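Local structure of glia-derived nexin (Homo sapiens, 4DY0) at residues I17-Q22 with K290-T295; G52-Q57 with I294-D299. The protein inhibits the serine proteases thrombin, trypsin and urokinase, binds heparin, and promotes neurite extension by blocking thrombin. All coordinates share one frame; numbering follows the deposited sequence.

Interaction 1 of 2, residues I17-Q22 with K290-T295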
loop_
_atom_site.group_PDB
_atom_site.type_symbol
_atom_site.label_atom_id
_atom_site.label_comp_id
_atom_site.label_asym_id
_atom_site.label_seq_id
_atom_site.Cartn_x
_atom_site.Cartn_y
_atom_site.Cartn_z
ATOM N N ILE A 17 5.820 -1.950 5.426
ATOM C CA ILE A 17 5.074 -1.729 6.659
ATOM C C ILE A 17 5.818 -0.754 7.582
ATOM O O ILE A 17 5.206 0.115 8.215
ATOM C CB ILE A 17 4.781 -3.058 7.383
ATOM C CG1 ILE A 17 3.812 -3.905 6.554
ATOM C CG2 ILE A 17 4.203 -2.809 8.772
ATOM C CD1 ILE A 17 3.564 -5.293 7.124
ATOM N N GLN A 18 7.137 -0.889 7.643
ATOM C CA GLN A 18 7.960 0.003 8.455
ATOM C C GLN A 18 7.763 1.450 8.034
ATOM O O GLN A 18 7.722 2.352 8.874
ATOM C CB GLN A 18 9.438 -0.375 8.349
ATOM C CG GLN A 18 9.820 -1.574 9.200
ATOM C CD GLN A 18 11.257 -2.002 8.987
ATOM O OE1 GLN A 18 11.544 -3.191 8.852
ATOM N NE2 GLN A 18 12.168 -1.035 8.950
ATOM N N VAL A 19 7.639 1.669 6.729
ATOM C CA VAL A 19 7.356 2.998 6.216
ATOM C C VAL A 19 5.998 3.465 6.726
ATOM O O VAL A 19 5.871 4.571 7.252
ATOM C CB VAL A 19 7.400 3.037 4.675
ATOM C CG1 VAL A 19 6.858 4.359 4.160
ATOM C CG2 VAL A 19 8.827 2.796 4.185
ATOM N N PHE A 20 4.984 2.614 6.589
ATOM C CA PHE A 20 3.660 2.943 7.113
ATOM C C PHE A 20 3.740 3.360 8.581
ATOM O O PHE A 20 3.124 4.353 8.990
ATOM C CB PHE A 20 2.704 1.758 6.958
ATOM C CG PHE A 20 1.362 1.969 7.608
ATOM C CD1 PHE A 20 0.333 2.602 6.922
ATOM C CD2 PHE A 20 1.126 1.535 8.906
ATOM C CE1 PHE A 20 -0.900 2.795 7.514
ATOM C CE2 PHE A 20 -0.109 1.731 9.509
ATOM C CZ PHE A 20 -1.122 2.358 8.813
ATOM N N ASN A 21 4.500 2.601 9.367
ATOM C CA ASN A 21 4.618 2.856 10.802
ATOM C C ASN A 21 5.234 4.217 11.094
ATOM O O ASN A 21 4.948 4.841 12.115
ATOM C CB ASN A 21 5.432 1.754 11.480
ATOM C CG ASN A 21 4.706 0.430 11.495
ATOM O OD1 ASN A 21 3.480 0.382 11.377
ATOM N ND2 ASN A 21 5.454 -0.658 11.649
ATOM N N GLN A 22 6.086 4.674 10.190
ATOM C CA GLN A 22 6.682 5.988 10.335
ATOM C C GLN A 22 5.649 7.065 10.094
ATOM O O GLN A 22 5.455 7.957 10.923
ATOM C CB GLN A 22 7.807 6.165 9.332
ATOM C CG GLN A 22 9.101 5.530 9.738
ATOM C CD GLN A 22 10.232 6.066 8.907
ATOM O OE1 GLN A 22 10.993 5.310 8.316
ATOM N NE2 GLN A 22 10.331 7.389 8.828
ATOM N N LYS A 290 14.479 7.948 3.887
ATOM C CA LYS A 290 15.698 8.472 4.496
ATOM C C LYS A 290 15.906 7.910 5.905
ATOM O O LYS A 290 17.007 7.497 6.259
ATOM C CB LYS A 290 15.654 9.996 4.577
ATOM C CG LYS A 290 15.685 10.716 3.247
ATOM C CD LYS A 290 15.779 12.225 3.476
ATOM C CE LYS A 290 15.680 12.996 2.173
ATOM N NZ LYS A 290 15.882 14.451 2.397
ATOM N N VAL A 291 14.846 7.911 6.709
ATOM C CA VAL A 291 14.925 7.406 8.076
ATOM C C VAL A 291 15.406 5.957 8.087
ATOM O O VAL A 291 16.074 5.525 9.031
ATOM C CB VAL A 291 13.564 7.506 8.799
ATOM C CG1 VAL A 291 13.593 6.745 10.125
ATOM C CG2 VAL A 291 13.177 8.964 9.007
ATOM N N LEU A 292 15.065 5.218 7.034
ATOM C CA LEU A 292 15.511 3.832 6.886
ATOM C C LEU A 292 16.967 3.736 6.437
ATOM O O LEU A 292 17.554 2.654 6.438
ATOM C CB LEU A 292 14.619 3.069 5.902
ATOM C CG LEU A 292 13.189 2.762 6.350
ATOM C CD1 LEU A 292 12.498 1.872 5.323
ATOM C CD2 LEU A 292 13.172 2.115 7.735
ATOM N N GLY A 293 17.544 4.867 6.047
ATOM C CA GLY A 293 18.950 4.905 5.658
ATOM C C GLY A 293 19.216 5.082 4.172
ATOM O O GLY A 293 20.362 4.993 3.734
ATOM N N ILE A 294 18.165 5.318 3.390
ATOM C CA ILE A 294 18.327 5.556 1.956
ATOM C C ILE A 294 18.347 7.056 1.691
ATOM O O ILE A 294 17.297 7.663 1.497
ATOM C CB ILE A 294 17.184 4.923 1.139
ATOM C CG1 ILE A 294 17.125 3.414 1.378
ATOM C CG2 ILE A 294 17.363 5.218 -0.343
ATOM C CD1 ILE A 294 15.810 2.785 0.967
ATOM N N THR A 295 19.538 7.646 1.686
ATOM C CA THR A 295 19.673 9.105 1.605
ATOM C C THR A 295 20.263 9.622 0.291
ATOM O O THR A 295 19.834 10.659 -0.221
ATOM C CB THR A 295 20.537 9.648 2.762
ATOM O OG1 THR A 295 21.764 8.910 2.824
ATOM C CG2 THR A 295 19.803 9.510 4.085
#
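The flat amide of Q22 meets the branched side chain of V291 at a slant, partly over one face, the two side chains coming from opposite directions. Neither a clean face nor a clean edge is used: Q22 CD sits 3.6 Å from V291 CB and equally far from V291 CG1. The other amide, on Q18, crosses L292 obliquely and brings its NE2 to 3.5 Å from L292 CD2. In the serpin fold, the side of helix 5-26 packs here against the C-terminal end of helix 286-291.

That end is closed by a Schellman motif in which G293 takes a positive phi of 108° and its N bonds back to K290 O at 2.7 Å. At these backbone angles a CB would collide with the carbonyl O of L292, which favours glycine. No hydrogen bond passes between the segments; about 220 Å² is buried, much of it on Q22 and L292. Q22 CG is set beside its own backbone N (chi1 -80°) and the chain then runs extended, which carries the amide across to V291. An alanine at Q22 removes the amide that V291 abuts and would probably open a gap beside V291 and L292.

P288 touches both V19 and Q22, V19 also packs on I39 of helix 36-47, and N21 ND2 is hydrogen-bonded to I253 O. The buried V19 meets L292 at about a right angle, and there the purely apolar touch is methyl to methyl, V19 CG2 to L292 CD1 at 4.0 Å.

Interaction 2 of 2, residues G52-Q57 with I294-D299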
loop_
_atom_site.group_PDB
_atom_site.type_symbol
_atom_site.label_atom_id
_atom_site.label_comp_id
_atom_site.label_asym_id
_atom_site.label_seq_id
_atom_site.Cartn_x
_atom_site.Cartn_y
_atom_site.Cartn_z
ATOM N N GLY A 52 27.244 2.285 -6.827
ATOM C CA GLY A 52 27.998 2.797 -5.680
ATOM C C GLY A 52 27.188 2.832 -4.394
ATOM O O GLY A 52 26.361 1.956 -4.155
ATOM N N ARG A 53 27.431 3.845 -3.567
ATOM C CA ARG A 53 26.725 4.011 -2.290
ATOM C C ARG A 53 25.208 4.005 -2.437
ATOM O O ARG A 53 24.504 3.454 -1.599
ATOM C CB ARG A 53 27.160 5.306 -1.604
ATOM C CG ARG A 53 28.053 5.113 -0.386
ATOM C CD ARG A 53 27.321 5.443 0.900
ATOM N NE ARG A 53 26.867 6.835 0.926
ATOM C CZ ARG A 53 27.323 7.776 1.752
ATOM N NH1 ARG A 53 28.259 7.497 2.648
ATOM N NH2 ARG A 53 26.830 9.005 1.685
ATOM N N THR A 54 24.704 4.629 -3.495
ATOM C CA THR A 54 23.265 4.663 -3.715
ATOM C C THR A 54 22.685 3.253 -3.770
ATOM O O THR A 54 21.662 2.968 -3.140
ATOM C CB THR A 54 22.905 5.422 -4.995
ATOM O OG1 THR A 54 23.294 6.794 -4.856
ATOM C CG2 THR A 54 21.401 5.345 -5.255
ATOM N N LYS A 55 23.344 2.374 -4.522
ATOM C CA LYS A 55 22.930 0.976 -4.624
ATOM C C LYS A 55 23.126 0.249 -3.294
ATOM O O LYS A 55 22.282 -0.541 -2.875
ATOM C CB LYS A 55 23.713 0.269 -5.738
ATOM C CG LYS A 55 23.354 -1.200 -5.940
ATOM C CD LYS A 55 24.287 -1.852 -6.953
ATOM C CE LYS A 55 24.147 -3.368 -6.964
ATOM N NZ LYS A 55 22.830 -3.817 -7.496
ATOM N N LYS A 56 24.247 0.534 -2.637
ATOM C CA LYS A 56 24.582 -0.078 -1.354
ATOM C C LYS A 56 23.519 0.188 -0.276
ATOM O O LYS A 56 23.101 -0.727 0.437
ATOM C CB LYS A 56 25.967 0.402 -0.891
ATOM C CG LYS A 56 26.438 -0.178 0.435
ATOM N N GLN A 57 23.080 1.436 -0.154
ATOM C CA GLN A 57 22.040 1.773 0.820
ATOM C C GLN A 57 20.740 1.029 0.525
ATOM O O GLN A 57 20.108 0.484 1.427
ATOM C CB GLN A 57 21.795 3.279 0.857
ATOM C CG GLN A 57 22.990 4.080 1.353
ATOM C CD GLN A 57 22.738 5.577 1.328
ATOM O OE1 GLN A 57 21.857 6.060 0.611
ATOM N NE2 GLN A 57 23.518 6.321 2.107
ATOM N N ILE A 294 18.165 5.318 3.390
ATOM C CA ILE A 294 18.327 5.556 1.956
ATOM C C ILE A 294 18.347 7.056 1.691
ATOM O O ILE A 294 17.297 7.663 1.497
ATOM C CB ILE A 294 17.184 4.923 1.139
ATOM C CG1 ILE A 294 17.125 3.414 1.378
ATOM C CG2 ILE A 294 17.363 5.218 -0.343
ATOM C CD1 ILE A 294 15.810 2.785 0.967
ATOM N N THR A 295 19.538 7.646 1.686
ATOM C CA THR A 295 19.673 9.105 1.605
ATOM C C THR A 295 20.263 9.622 0.291
ATOM O O THR A 295 19.834 10.659 -0.221
ATOM C CB THR A 295 20.537 9.648 2.762
ATOM O OG1 THR A 295 21.764 8.910 2.824
ATOM C CG2 THR A 295 19.803 9.510 4.085
ATOM N N ASP A 296 21.248 8.909 -0.248
ATOM C CA ASP A 296 21.976 9.379 -1.426
ATOM C C ASP A 296 21.081 9.687 -2.631
ATOM O O ASP A 296 21.184 10.758 -3.226
ATOM C CB ASP A 296 23.062 8.381 -1.826
ATOM C CG ASP A 296 24.208 8.333 -0.832
ATOM O OD1 ASP A 296 24.116 8.978 0.238
ATOM O OD2 ASP A 296 25.208 7.648 -1.126
ATOM N N MET A 297 20.206 8.753 -2.986
ATOM C CA MET A 297 19.385 8.902 -4.186
ATOM C C MET A 297 18.571 10.195 -4.215
ATOM O O MET A 297 18.123 10.622 -5.276
ATOM C CB MET A 297 18.458 7.699 -4.364
ATOM C CG MET A 297 17.281 7.647 -3.403
ATOM S SD MET A 297 16.365 6.105 -3.618
ATOM C CE MET A 297 14.870 6.471 -2.708
ATOM N N PHE A 298 18.381 10.813 -3.053
ATOM C CA PHE A 298 17.606 12.048 -2.972
ATOM C C PHE A 298 18.500 13.275 -3.004
ATOM O O PHE A 298 18.017 14.399 -3.104
ATOM C CB PHE A 298 16.749 12.071 -1.704
ATOM C CG PHE A 298 15.773 10.938 -1.619
ATOM C CD1 PHE A 298 14.730 10.836 -2.524
ATOM C CD2 PHE A 298 15.892 9.979 -0.628
ATOM C CE1 PHE A 298 13.825 9.791 -2.449
ATOM C CE2 PHE A 298 14.991 8.930 -0.545
ATOM C CZ PHE A 298 13.957 8.837 -1.458
ATOM N N ASP A 299 19.807 13.059 -2.915
ATOM C CA ASP A 299 20.748 14.168 -2.853
ATOM C C ASP A 299 21.291 14.498 -4.234
ATOM O O ASP A 299 21.721 13.615 -4.975
ATOM C CB ASP A 299 21.886 13.862 -1.878
ATOM C CG ASP A 299 22.843 15.029 -1.713
ATOM O OD1 ASP A 299 23.669 15.270 -2.623
ATOM O OD2 ASP A 299 22.780 15.694 -0.660
HETATM O O HOH W 1 20.476 5.763 -1.825
HETATM O O HOH W 2 25.659 7.378 -3.711
#
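Q57, reaching over to T295 and D296, makes the tight part of this contact. The amide oxygen of Q57 takes two backbone N-H groups in succession: D296 N lies 3.0 Å from Q57 OE1, in the carbonyl plane on a lone pair and nearly straight (167°), whereas T295 N, also 3.0 Å from Q57 OE1, comes in from above that plane. Water 1 donates to the same oxygen and accepts from M297 N. With OE1 so engaged the amide cannot easily turn, and its NE2 donates to T295 OG1, 3.2 Å away and tilted out of the amide plane, with a weak bond to D296 OD1. Q57 CG lies beside the backbone N (chi1 -65°) and the chain is extended, enough to span from helix to loop.

In serpin terms, the first turns of helix 52-62 are strapped here to the loop after helix 286-291, at a short 3-10 turn of residues 296-298. Deeper in, T54 CG2 rests on M297 CB at 3.9 Å, and both side chains pack on F305; T54 OG1 takes a hydrogen bond from N304 N.

Toward solvent the exposed R53 closes over the same carboxylate. It bends at chi2 and chi3 to grip D296 side-on, one nitrogen to each oxygen: R53 NE to D296 OD2 is 2.8 Å, and R53 NH2 to D296 OD1 is 3.1 Å. The guanidinium and carboxylate planes are 39° apart, and both carboxylate oxygens are met on the syn side. Water 2 sits beside the salt bridge, donating to D296 OD2 and accepting from T54 OG1.

From the N terminus, helix 5-26 supplies residues 17-22, and, past helix 36-47, helix 52-62 supplies residues 52-57. The chain then travels through most of the serpin domain before helix 286-291 and its trailing loop return to both. Interaction 1 closes a loop of 267 intervening residues, interaction 2 one of 236. They cross rather than nest, since 52-57 starts inside the first loop while 294-299 runs past its end; I294 and T295 belong to both. Their centres are about 14 Å apart, joined by direct packing of G293 O on Q57 CD (3.4 Å). One returning segment thus ties two early helices to the end of helix 286-291.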